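Probable phenazine-specific methyltransferase (PDB 2IP2) catalyses the S-adenosyl-L-methionine-dependent N-methylation of phenazine-1-carboxylate to 5-methylphenazine-1-carboxylate, a step in the biosynthesis of the virulence pigment pyocyanin. Local coordinates at residues W110-E115 with F124-G129; E104-A109 with E130-Y135; D265-V270 with A315-V320; E279-S284 with P323-M328. All coordinates share one frame; numbering follows the deposited sequence. Where two conformers were deposited one is given.

Contact 1. Residues W110-E115 with F124-G129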
# COMPACT_ATOMS: atom_id res chain seq x y z
N TRP A 110 -6.54 10.20 -1.88
CA TRP A 110 -6.09 9.63 -0.63
C TRP A 110 -4.92 10.36 -0.01
O TRP A 110 -4.45 10.01 1.09
CB TRP A 110 -5.77 8.13 -0.82
CG TRP A 110 -6.91 7.25 -0.64
CD1 TRP A 110 -7.74 6.72 -1.60
CD2 TRP A 110 -7.32 6.67 0.62
NE1 TRP A 110 -8.67 5.86 -1.01
CE2 TRP A 110 -8.42 5.81 0.34
CE3 TRP A 110 -6.88 6.83 1.95
CZ2 TRP A 110 -9.09 5.11 1.34
CZ3 TRP A 110 -7.59 6.13 2.97
CH2 TRP A 110 -8.67 5.29 2.64
N THR A 111 -4.41 11.38 -0.68
CA THR A 111 -3.33 12.18 -0.09
C THR A 111 -3.85 12.97 1.15
O THR A 111 -3.31 12.81 2.22
CB THR A 111 -2.65 13.03 -1.17
OG1 THR A 111 -2.02 12.12 -2.06
CG2 THR A 111 -1.61 14.02 -0.58
N PRO A 112 -4.94 13.78 1.01
CA PRO A 112 -5.43 14.52 2.21
C PRO A 112 -6.34 13.70 3.12
O PRO A 112 -7.34 14.22 3.69
CB PRO A 112 -6.16 15.74 1.60
CG PRO A 112 -6.73 15.17 0.35
CD PRO A 112 -5.69 14.14 -0.21
N ALA A 113 -6.00 12.43 3.32
CA ALA A 113 -6.91 11.56 4.03
C ALA A 113 -7.15 12.06 5.49
O ALA A 113 -8.23 11.87 6.06
CB ALA A 113 -6.32 10.15 4.06
N CYS A 114 -6.12 12.63 6.10
CA CYS A 114 -6.26 13.11 7.50
C CYS A 114 -7.30 14.24 7.57
O CYS A 114 -8.27 14.14 8.29
CB CYS A 114 -4.91 13.54 8.05
SG CYS A 114 -5.03 13.91 9.84
N GLU A 115 -7.12 15.25 6.73
CA GLU A 115 -8.01 16.40 6.71
C GLU A 115 -9.47 15.93 6.38
O GLU A 115 -10.47 16.45 6.94
CB GLU A 115 -7.55 17.48 5.71
CG GLU A 115 -8.50 18.69 5.62
CD GLU A 115 -8.04 19.76 4.62
OE1 GLU A 115 -6.94 19.61 4.04
OE2 GLU A 115 -8.77 20.76 4.42
N PHE A 124 -11.27 13.18 -2.14
CA PHE A 124 -11.37 13.53 -3.57
C PHE A 124 -11.71 15.05 -3.70
O PHE A 124 -11.07 15.79 -4.44
CB PHE A 124 -12.39 12.71 -4.35
CG PHE A 124 -12.35 13.02 -5.83
CD1 PHE A 124 -13.03 14.17 -6.36
CD2 PHE A 124 -11.55 12.25 -6.68
CE1 PHE A 124 -12.96 14.50 -7.73
CE2 PHE A 124 -11.47 12.54 -8.07
CZ PHE A 124 -12.16 13.71 -8.59
N GLU A 125 -12.71 15.48 -2.96
CA GLU A 125 -13.14 16.89 -2.99
C GLU A 125 -12.03 17.82 -2.48
O GLU A 125 -11.77 18.93 -3.06
CB GLU A 125 -14.40 17.05 -2.15
CG GLU A 125 -14.91 18.55 -2.22
CD GLU A 125 -16.34 18.71 -1.79
OE1 GLU A 125 -17.03 17.71 -1.57
OE2 GLU A 125 -16.75 19.88 -1.71
N LEU A 126 -11.35 17.42 -1.38
CA LEU A 126 -10.20 18.22 -0.94
C LEU A 126 -9.13 18.37 -2.02
O LEU A 126 -8.61 19.48 -2.24
CB LEU A 126 -9.60 17.70 0.36
CG LEU A 126 -10.55 17.81 1.58
CD1 LEU A 126 -9.87 17.04 2.73
CD2 LEU A 126 -10.81 19.28 2.01
N ALA A 127 -8.80 17.26 -2.68
CA ALA A 127 -7.74 17.20 -3.70
C ALA A 127 -8.08 17.99 -4.98
O ALA A 127 -7.20 18.59 -5.60
CB ALA A 127 -7.48 15.75 -4.11
N PHE A 128 -9.34 17.92 -5.40
CA PHE A 128 -9.68 18.44 -6.77
C PHE A 128 -10.47 19.75 -6.66
O PHE A 128 -10.67 20.47 -7.67
CB PHE A 128 -10.42 17.35 -7.58
CG PHE A 128 -9.50 16.27 -8.08
CD1 PHE A 128 -8.83 16.40 -9.30
CD2 PHE A 128 -9.31 15.10 -7.34
CE1 PHE A 128 -7.94 15.41 -9.75
CE2 PHE A 128 -8.43 14.12 -7.75
CZ PHE A 128 -7.74 14.25 -8.98
N GLY A 129 -10.94 20.06 -5.46
CA GLY A 129 -11.71 21.29 -5.24
C GLY A 129 -13.11 21.16 -5.83
O GLY A 129 -13.75 22.18 -6.18
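Leu126 lays its isobutyl group between the ring of Pro112 and the aliphatic stem of Glu115, and these two overlaps make up nearly the whole contact. At the proline end the methylene CB of Leu126 meets Pro112 CG at 3.8 Å; the two side chains run past each other in opposite directions, and the leucine methyls lie by Glu115. There the methyl branches divide the work. Leu126 CD1 rests on the stem, 3.6 Å from Glu115 CG, while Leu126 CD2 comes 3.5 Å from Glu115 OE2. Glu115 has two conformers; in the one described, its CG lies anti to the backbone N (chi1 178°) and the extended chain stretches the acid across the leucine, an approach less certain for the carboxylate. Ala127 adds a looser edge, its N lying 4.2 Å from Pro112 CG.

Pro112 occupies the N-cap position of helix 113-119, the third residue of a type I turn from Trp110 to Ala113, and its ring projects toward helix 123-128. The contact thus joins the start of one helix to the flank of the next one in the chain. On the far side of this turn, Trp110 stacks on Trp20 of the second subunit, and the carbonyl oxygens of Trp110 and Thr111 both accept from Arg23 of that subunit, so the turn also belongs to the dimer interface. Across the two segments themselves the adhesion is van der Waals contact, mostly between carbon groups, with one glutamate supplying methylenes to a leucine while its charged end remains at the protein surface.

Contact 2. Residues E104-A109 with E130-Y135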
# COMPACT_ATOMS: atom_id res chain seq x y z
N GLU A 104 -4.12 7.40 -10.04
CA GLU A 104 -4.12 8.80 -10.48
C GLU A 104 -5.12 9.50 -9.62
O GLU A 104 -4.79 9.90 -8.51
CB GLU A 104 -4.37 8.88 -11.99
CG GLU A 104 -3.12 8.38 -12.76
CD GLU A 104 -3.28 8.08 -14.27
OE1 GLU A 104 -4.35 8.41 -14.89
OE2 GLU A 104 -2.29 7.49 -14.82
N GLU A 105 -6.40 9.61 -10.08
CA GLU A 105 -7.39 10.33 -9.32
C GLU A 105 -7.50 9.85 -7.85
O GLU A 105 -7.58 10.68 -6.96
CB GLU A 105 -8.75 10.12 -9.94
CG GLU A 105 -9.10 11.17 -10.96
CD GLU A 105 -8.54 10.85 -12.33
OE1 GLU A 105 -7.83 9.83 -12.50
OE2 GLU A 105 -8.87 11.64 -13.26
N PHE A 106 -7.57 8.55 -7.61
CA PHE A 106 -7.71 8.13 -6.20
C PHE A 106 -6.44 8.19 -5.35
O PHE A 106 -6.51 8.29 -4.11
CB PHE A 106 -8.38 6.79 -6.10
CG PHE A 106 -9.83 6.81 -6.52
CD1 PHE A 106 -10.60 8.01 -6.42
CD2 PHE A 106 -10.44 5.63 -6.99
CE1 PHE A 106 -12.01 7.99 -6.75
CE2 PHE A 106 -11.79 5.60 -7.35
CZ PHE A 106 -12.59 6.76 -7.19
N HIS A 107 -5.30 8.14 -5.99
CA HIS A 107 -4.03 8.43 -5.27
C HIS A 107 -4.04 9.91 -4.82
O HIS A 107 -3.66 10.24 -3.68
CB HIS A 107 -2.83 8.22 -6.21
CG HIS A 107 -1.51 8.57 -5.59
ND1 HIS A 107 -0.85 7.73 -4.72
CD2 HIS A 107 -0.72 9.67 -5.73
CE1 HIS A 107 0.29 8.30 -4.32
NE2 HIS A 107 0.39 9.48 -4.93
N ALA A 108 -4.47 10.80 -5.72
CA ALA A 108 -4.65 12.18 -5.31
C ALA A 108 -5.65 12.33 -4.17
O ALA A 108 -5.43 13.11 -3.22
CB ALA A 108 -5.14 13.01 -6.51
N ALA A 109 -6.75 11.59 -4.26
CA ALA A 109 -7.86 11.64 -3.25
C ALA A 109 -7.42 11.20 -1.88
O ALA A 109 -7.94 11.68 -0.81
CB ALA A 109 -9.01 10.73 -3.70
N GLU A 130 -13.59 19.93 -5.93
CA GLU A 130 -14.82 19.60 -6.65
C GLU A 130 -15.31 18.20 -6.25
O GLU A 130 -14.48 17.27 -6.11
CB GLU A 130 -14.52 19.60 -8.16
CG GLU A 130 -15.73 19.48 -9.01
CD GLU A 130 -15.41 19.44 -10.53
OE1 GLU A 130 -14.25 19.29 -10.91
OE2 GLU A 130 -16.34 19.55 -11.34
N ASP A 131 -16.62 18.01 -6.10
CA ASP A 131 -17.07 16.71 -5.69
C ASP A 131 -16.93 15.70 -6.82
O ASP A 131 -16.95 16.07 -8.01
CB ASP A 131 -18.47 16.75 -5.05
CG ASP A 131 -19.57 16.76 -6.07
OD1 ASP A 131 -19.99 17.87 -6.46
OD2 ASP A 131 -20.03 15.67 -6.48
N PHE A 132 -16.77 14.44 -6.45
CA PHE A 132 -16.44 13.36 -7.39
C PHE A 132 -17.40 13.25 -8.60
O PHE A 132 -16.96 13.22 -9.76
CB PHE A 132 -16.41 12.01 -6.64
CG PHE A 132 -15.98 10.84 -7.51
CD1 PHE A 132 -14.72 10.82 -8.08
CD2 PHE A 132 -16.88 9.82 -7.83
CE1 PHE A 132 -14.30 9.75 -8.91
CE2 PHE A 132 -16.46 8.73 -8.66
CZ PHE A 132 -15.15 8.74 -9.20
N TYR A 133 -18.69 13.10 -8.33
CA TYR A 133 -19.66 12.94 -9.43
C TYR A 133 -19.84 14.22 -10.24
O TYR A 133 -20.06 14.13 -11.44
CB TYR A 133 -21.03 12.40 -8.97
CG TYR A 133 -20.89 10.97 -8.55
CD1 TYR A 133 -20.51 9.99 -9.48
CD2 TYR A 133 -21.06 10.59 -7.20
CE1 TYR A 133 -20.33 8.65 -9.09
CE2 TYR A 133 -20.89 9.26 -6.80
CZ TYR A 133 -20.52 8.30 -7.75
OH TYR A 133 -20.35 6.98 -7.35
N SER A 134 -19.67 15.38 -9.61
CA SER A 134 -19.66 16.64 -10.41
C SER A 134 -18.49 16.66 -11.37
O SER A 134 -18.67 17.02 -12.55
CB SER A 134 -19.61 17.88 -9.53
OG SER A 134 -20.75 17.93 -8.72
N TYR A 135 -17.30 16.27 -10.86
CA TYR A 135 -16.06 16.09 -11.68
C TYR A 135 -16.24 15.15 -12.87
O TYR A 135 -15.78 15.48 -13.96
CB TYR A 135 -14.90 15.60 -10.78
CG TYR A 135 -13.59 15.26 -11.45
CD1 TYR A 135 -12.66 16.24 -11.76
CD2 TYR A 135 -13.26 13.92 -11.74
CE1 TYR A 135 -11.42 15.91 -12.38
CE2 TYR A 135 -12.04 13.59 -12.34
CZ TYR A 135 -11.16 14.58 -12.68
OH TYR A 135 -9.96 14.25 -13.27
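Phe106 and Phe132 meet through the far ends of their rings, Phe106 CE1 lying 3.6 Å from Phe132 CE1 in the tightly packed part of the contact. The ring planes are inclined at 37° and the centroids stand 5.5 Å apart, an oblique pairing. Phe132 reaches across because its CG is anti to the backbone N (chi1 -176°), and the side chains cross at about a right angle. Beside the rings lies a polar link: Tyr135 OH donates at 2.8 Å to Glu105 OE2, which accepts with its anti lone pair. Glu105 bends at chi2 to present it, and the same oxygen forms a salt bridge with Arg145, so this buried carboxylate is held by phenol and guanidinium together; the positive partner probably stabilises its charge. The looser side begins at Asp131, partly exposed, which N-caps helix 132-138 by accepting from Ser134 N at 3.2 Å. Helix 105-109 and the start of helix 132-138 are bridged by helix 123-128, whose Phe124 packs edge-to-face with both Phe132 and Tyr135. Phe146 of helix 140-150 and His290 of helix 282-295 extend the aromatic cluster, the former against Phe132 and the latter against Phe106.

Contact 3. Residues D265-V270 with A315-V320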
# COMPACT_ATOMS: atom_id res chain seq x y z
N ASP A 265 -44.22 -14.92 -8.11
CA ASP A 265 -42.99 -15.66 -7.82
C ASP A 265 -41.74 -14.88 -8.35
O ASP A 265 -40.66 -15.47 -8.52
CB ASP A 265 -43.09 -17.08 -8.43
CG ASP A 265 -41.88 -17.95 -8.17
OD1 ASP A 265 -41.68 -18.36 -7.01
OD2 ASP A 265 -41.16 -18.29 -9.15
N GLY A 266 -41.91 -13.56 -8.59
CA GLY A 266 -40.78 -12.70 -9.02
C GLY A 266 -39.75 -12.59 -7.91
O GLY A 266 -40.04 -12.93 -6.75
N ARG A 267 -38.56 -12.06 -8.24
CA ARG A 267 -37.50 -11.94 -7.25
C ARG A 267 -37.00 -10.51 -7.34
O ARG A 267 -37.02 -9.93 -8.40
CB ARG A 267 -36.32 -12.91 -7.52
CG ARG A 267 -36.61 -14.44 -7.30
CD ARG A 267 -37.21 -14.66 -5.89
NE ARG A 267 -37.44 -16.06 -5.52
CZ ARG A 267 -38.63 -16.66 -5.57
NH1 ARG A 267 -38.75 -17.92 -5.20
NH2 ARG A 267 -39.72 -16.01 -5.99
N VAL A 268 -36.59 -9.96 -6.20
CA VAL A 268 -35.78 -8.75 -6.17
C VAL A 268 -34.37 -9.22 -5.81
O VAL A 268 -34.19 -10.11 -4.95
CB VAL A 268 -36.31 -7.69 -5.18
CG1 VAL A 268 -35.22 -6.72 -4.75
CG2 VAL A 268 -37.50 -6.91 -5.80
N VAL A 269 -33.37 -8.68 -6.51
CA VAL A 269 -32.00 -9.13 -6.35
C VAL A 269 -31.15 -7.87 -6.10
O VAL A 269 -31.05 -6.99 -6.97
CB VAL A 269 -31.48 -9.89 -7.62
CG1 VAL A 269 -29.91 -10.14 -7.53
CG2 VAL A 269 -32.26 -11.22 -7.82
N VAL A 270 -30.61 -7.76 -4.88
CA VAL A 270 -29.82 -6.61 -4.49
C VAL A 270 -28.34 -7.00 -4.64
O VAL A 270 -27.89 -8.06 -4.12
CB VAL A 270 -30.09 -6.27 -3.03
CG1 VAL A 270 -29.17 -5.14 -2.58
CG2 VAL A 270 -31.60 -5.91 -2.80
N ALA A 315 -38.84 -11.24 1.81
CA ALA A 315 -38.19 -12.33 2.54
C ALA A 315 -36.92 -12.79 1.82
O ALA A 315 -36.99 -13.26 0.70
CB ALA A 315 -39.16 -13.53 2.65
N VAL A 316 -35.76 -12.68 2.47
CA VAL A 316 -34.50 -13.17 1.88
C VAL A 316 -34.50 -14.65 1.69
O VAL A 316 -34.79 -15.42 2.62
CB VAL A 316 -33.24 -12.80 2.72
CG1 VAL A 316 -31.99 -13.34 2.02
CG2 VAL A 316 -33.16 -11.33 2.87
N GLU A 317 -34.17 -15.05 0.47
CA GLU A 317 -34.10 -16.44 0.06
C GLU A 317 -32.66 -16.97 0.05
O GLU A 317 -32.38 -18.13 0.37
CB GLU A 317 -34.68 -16.58 -1.34
CG GLU A 317 -34.25 -17.86 -2.05
CD GLU A 317 -34.55 -17.83 -3.52
OE1 GLU A 317 -35.62 -17.29 -3.89
OE2 GLU A 317 -33.70 -18.32 -4.31
N ARG A 318 -31.73 -16.10 -0.35
CA ARG A 318 -30.36 -16.53 -0.55
C ARG A 318 -29.47 -15.36 -0.35
O ARG A 318 -29.81 -14.27 -0.79
CB ARG A 318 -30.17 -16.88 -2.02
CG ARG A 318 -29.95 -18.24 -2.33
CD ARG A 318 -30.05 -18.33 -3.83
NE ARG A 318 -28.77 -18.70 -4.39
CZ ARG A 318 -28.56 -18.91 -5.67
NH1 ARG A 318 -29.56 -18.78 -6.53
NH2 ARG A 318 -27.35 -19.26 -6.07
N ILE A 319 -28.29 -15.59 0.23
CA ILE A 319 -27.23 -14.58 0.19
C ILE A 319 -26.01 -15.25 -0.39
O ILE A 319 -25.59 -16.31 0.11
CB ILE A 319 -26.90 -14.04 1.61
CG1 ILE A 319 -28.17 -13.46 2.24
CG2 ILE A 319 -25.75 -12.98 1.57
CD1 ILE A 319 -27.98 -13.02 3.71
N VAL A 320 -25.41 -14.63 -1.41
CA VAL A 320 -24.22 -15.21 -2.06
C VAL A 320 -23.07 -14.20 -2.04
O VAL A 320 -23.29 -13.02 -2.36
CB VAL A 320 -24.55 -15.64 -3.53
CG1 VAL A 320 -23.30 -16.18 -4.30
CG2 VAL A 320 -25.67 -16.64 -3.59
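Arg267 and Glu317 are joined by a salt bridge, the one direct link between these two strand segments. Arg267 NE donates to Glu317 OE1 at 2.7 Å, with an N-H...O angle of 150°. The oxygen sits at the edge of the guanidinium, somewhat tilted from its plane, and is approached almost end-on, in line with its C-O bond. Guanidinium and carboxylate planes stand 84° apart, so the bridge rests on a single oxygen rather than a paired, two-pronged grip. Glu317 reaches over with CG anti to its own N (chi1 161°) and an extended chain, while Arg267 folds at chi2.

The strands are not neighbours: in the seven-stranded mixed sheet of the class I methyltransferase fold, strand 326-333 lies antiparallel between 267-272 and the edge strand 314-322. The salt bridge therefore spans an intervening strand, whose Ala332 touches Arg267. Glu317 and Arg318 form a classic beta bulge, both facing Val330 of that strand.

Further hydrogen bonds and charge pairing engage the other end of the guanidinium. Arg267 NH2 donates to Gly266 O at 3.2 Å, arriving from above the carbonyl plane. Asp265 OD1 also forms a salt bridge with Arg267 NH2, the bonds from NH1 and NH2 to it both being weak. The two acidic oxygens, Asp265 OD1 and Glu317 OE1, stay 6.9 Å apart.

Contact 4. Residues E279-S284 with P323-M328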
# COMPACT_ATOMS: atom_id res chain seq x y z
N GLU A 279 -18.00 -10.00 12.34
CA GLU A 279 -16.57 -10.10 12.01
C GLU A 279 -16.29 -9.71 10.55
O GLU A 279 -16.05 -10.56 9.70
CB GLU A 279 -16.02 -11.50 12.30
CG GLU A 279 -15.68 -11.77 13.77
CD GLU A 279 -14.40 -11.08 14.26
OE1 GLU A 279 -13.49 -10.80 13.42
OE2 GLU A 279 -14.32 -10.83 15.51
N PRO A 280 -16.23 -8.40 10.26
CA PRO A 280 -16.15 -8.04 8.85
C PRO A 280 -14.82 -8.45 8.19
O PRO A 280 -13.75 -8.43 8.86
CB PRO A 280 -16.24 -6.51 8.88
CG PRO A 280 -15.64 -6.12 10.21
CD PRO A 280 -16.10 -7.23 11.15
N SER A 281 -14.87 -8.74 6.89
CA SER A 281 -13.65 -9.01 6.14
C SER A 281 -12.85 -7.74 6.05
O SER A 281 -13.41 -6.67 5.79
CB SER A 281 -13.92 -9.51 4.73
OG SER A 281 -14.55 -8.52 3.99
N PRO A 282 -11.54 -7.83 6.33
CA PRO A 282 -10.71 -6.61 6.23
C PRO A 282 -10.90 -5.85 4.92
O PRO A 282 -11.05 -4.61 4.93
CB PRO A 282 -9.29 -7.15 6.37
CG PRO A 282 -9.52 -8.35 7.40
CD PRO A 282 -10.77 -9.00 6.84
N MET A 283 -10.94 -6.57 3.81
CA MET A 283 -11.14 -5.87 2.52
C MET A 283 -12.49 -5.13 2.38
O MET A 283 -12.56 -4.10 1.76
CB MET A 283 -10.95 -6.82 1.33
CG MET A 283 -9.50 -7.16 1.05
SD MET A 283 -8.42 -5.70 0.81
CE MET A 283 -9.24 -4.87 -0.52
N SER A 284 -13.57 -5.62 2.99
CA SER A 284 -14.87 -4.94 2.89
C SER A 284 -14.84 -3.58 3.61
O SER A 284 -15.44 -2.57 3.14
CB SER A 284 -15.98 -5.86 3.47
OG SER A 284 -15.97 -5.87 4.90
N PRO A 323 -17.45 -12.01 -6.34
CA PRO A 323 -16.10 -11.42 -6.36
C PRO A 323 -16.04 -9.96 -5.92
O PRO A 323 -17.05 -9.22 -6.01
CB PRO A 323 -15.67 -11.54 -7.85
CG PRO A 323 -16.48 -12.65 -8.40
CD PRO A 323 -17.81 -12.61 -7.64
N MET A 324 -14.84 -9.56 -5.47
CA MET A 324 -14.50 -8.21 -5.08
C MET A 324 -15.43 -7.67 -4.01
O MET A 324 -16.00 -6.58 -4.15
CB MET A 324 -14.49 -7.30 -6.30
CG MET A 324 -13.94 -8.03 -7.51
SD MET A 324 -13.02 -6.94 -8.57
CE MET A 324 -12.63 -5.59 -7.40
N GLU A 325 -15.60 -8.48 -2.96
CA GLU A 325 -16.34 -8.10 -1.77
C GLU A 325 -17.78 -7.63 -2.05
O GLU A 325 -18.32 -6.80 -1.32
CB GLU A 325 -15.55 -7.05 -0.93
CG GLU A 325 -14.20 -7.54 -0.34
CD GLU A 325 -14.34 -8.70 0.66
OE1 GLU A 325 -15.37 -8.77 1.36
OE2 GLU A 325 -13.41 -9.53 0.75
N THR A 326 -18.44 -8.19 -3.08
CA THR A 326 -19.83 -7.76 -3.34
C THR A 326 -20.79 -8.87 -2.95
O THR A 326 -20.41 -10.03 -2.89
CB THR A 326 -20.10 -7.29 -4.82
OG1 THR A 326 -21.48 -7.48 -5.18
CG2 THR A 326 -19.27 -8.04 -5.77
N ARG A 327 -22.02 -8.50 -2.62
CA ARG A 327 -22.97 -9.50 -2.12
C ARG A 327 -24.10 -9.57 -3.09
O ARG A 327 -24.47 -8.54 -3.68
CB ARG A 327 -23.56 -9.05 -0.81
CG ARG A 327 -23.61 -10.13 0.19
CD ARG A 327 -22.67 -9.73 1.32
NE ARG A 327 -21.85 -10.84 1.77
CZ ARG A 327 -21.00 -10.76 2.80
NH1 ARG A 327 -20.85 -9.63 3.49
NH2 ARG A 327 -20.30 -11.81 3.13
N MET A 328 -24.71 -10.75 -3.21
CA MET A 328 -25.95 -10.86 -4.00
C MET A 328 -26.99 -11.32 -3.00
O MET A 328 -26.82 -12.38 -2.40
CB MET A 328 -25.82 -11.87 -5.13
CG MET A 328 -27.17 -12.04 -5.94
SD MET A 328 -27.04 -13.25 -7.29
CE MET A 328 -27.12 -14.77 -6.34
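Glu325 sets its carboxylate against the first turn of helix 282-295, where Ser281 OG donates to Glu325 OE1 at 2.8 Å. The hydroxyl comes in from above the carboxylate plane, 58° out of it. Two carbon contacts flank this bond: Ser284 CB lies 3.6 Å from Glu325 OE1, and Met283 CB is 3.7 Å from Glu325 CG and about as far from OE2.

Behind this first shell stands the cap of the helix. Ser281 is its N-cap, its OG lying between the backbone N and the carbonyl carbon (chi1 65°), from where it accepts from Ser284 N at 3.2 Å while donating to the glutamate. Ser284 OG in turn donates to Ser281 O at 2.8 Å, in the carbonyl plane and on a lone pair. The helix start would be expected to favour the negative charge of Glu325.

Met283 and Met324 additionally pack on Thr17 and Ile13 of the second subunit. Glu325 belongs to the hairpin turn between strands 314-322 and 326-333, where Met324 O accepts from Arg273 NE. This turn meets the helix that follows strand 267-272, with Glu325 also touching Trp287 one turn further along that helix.

In the fold
Contacts 1 and 2 form one helical cluster, their centres 8 Å apart, with contact 1 lying inside the chain span of contact 2; Phe124 CZ touches Tyr135 CD2 at 3.3 Å. Contacts 3 and 4 share the sheet of the methyltransferase domain, their centres 19 Å apart, and Met328 N probably hydrogen-bonds to Val320 O at 2.8 Å. Contact 3 lies far from the helical cluster, about 38 Å centre to centre from contact 1. Contact 4 is nearer contact 2, 24 Å between centres. The side chain of Arg241, predicted to bind S-adenosyl-L-methionine, is about 10 Å from that of Glu325 and about 11 Å from that of Phe132. Contacts 1 and 4 both touch the second subunit.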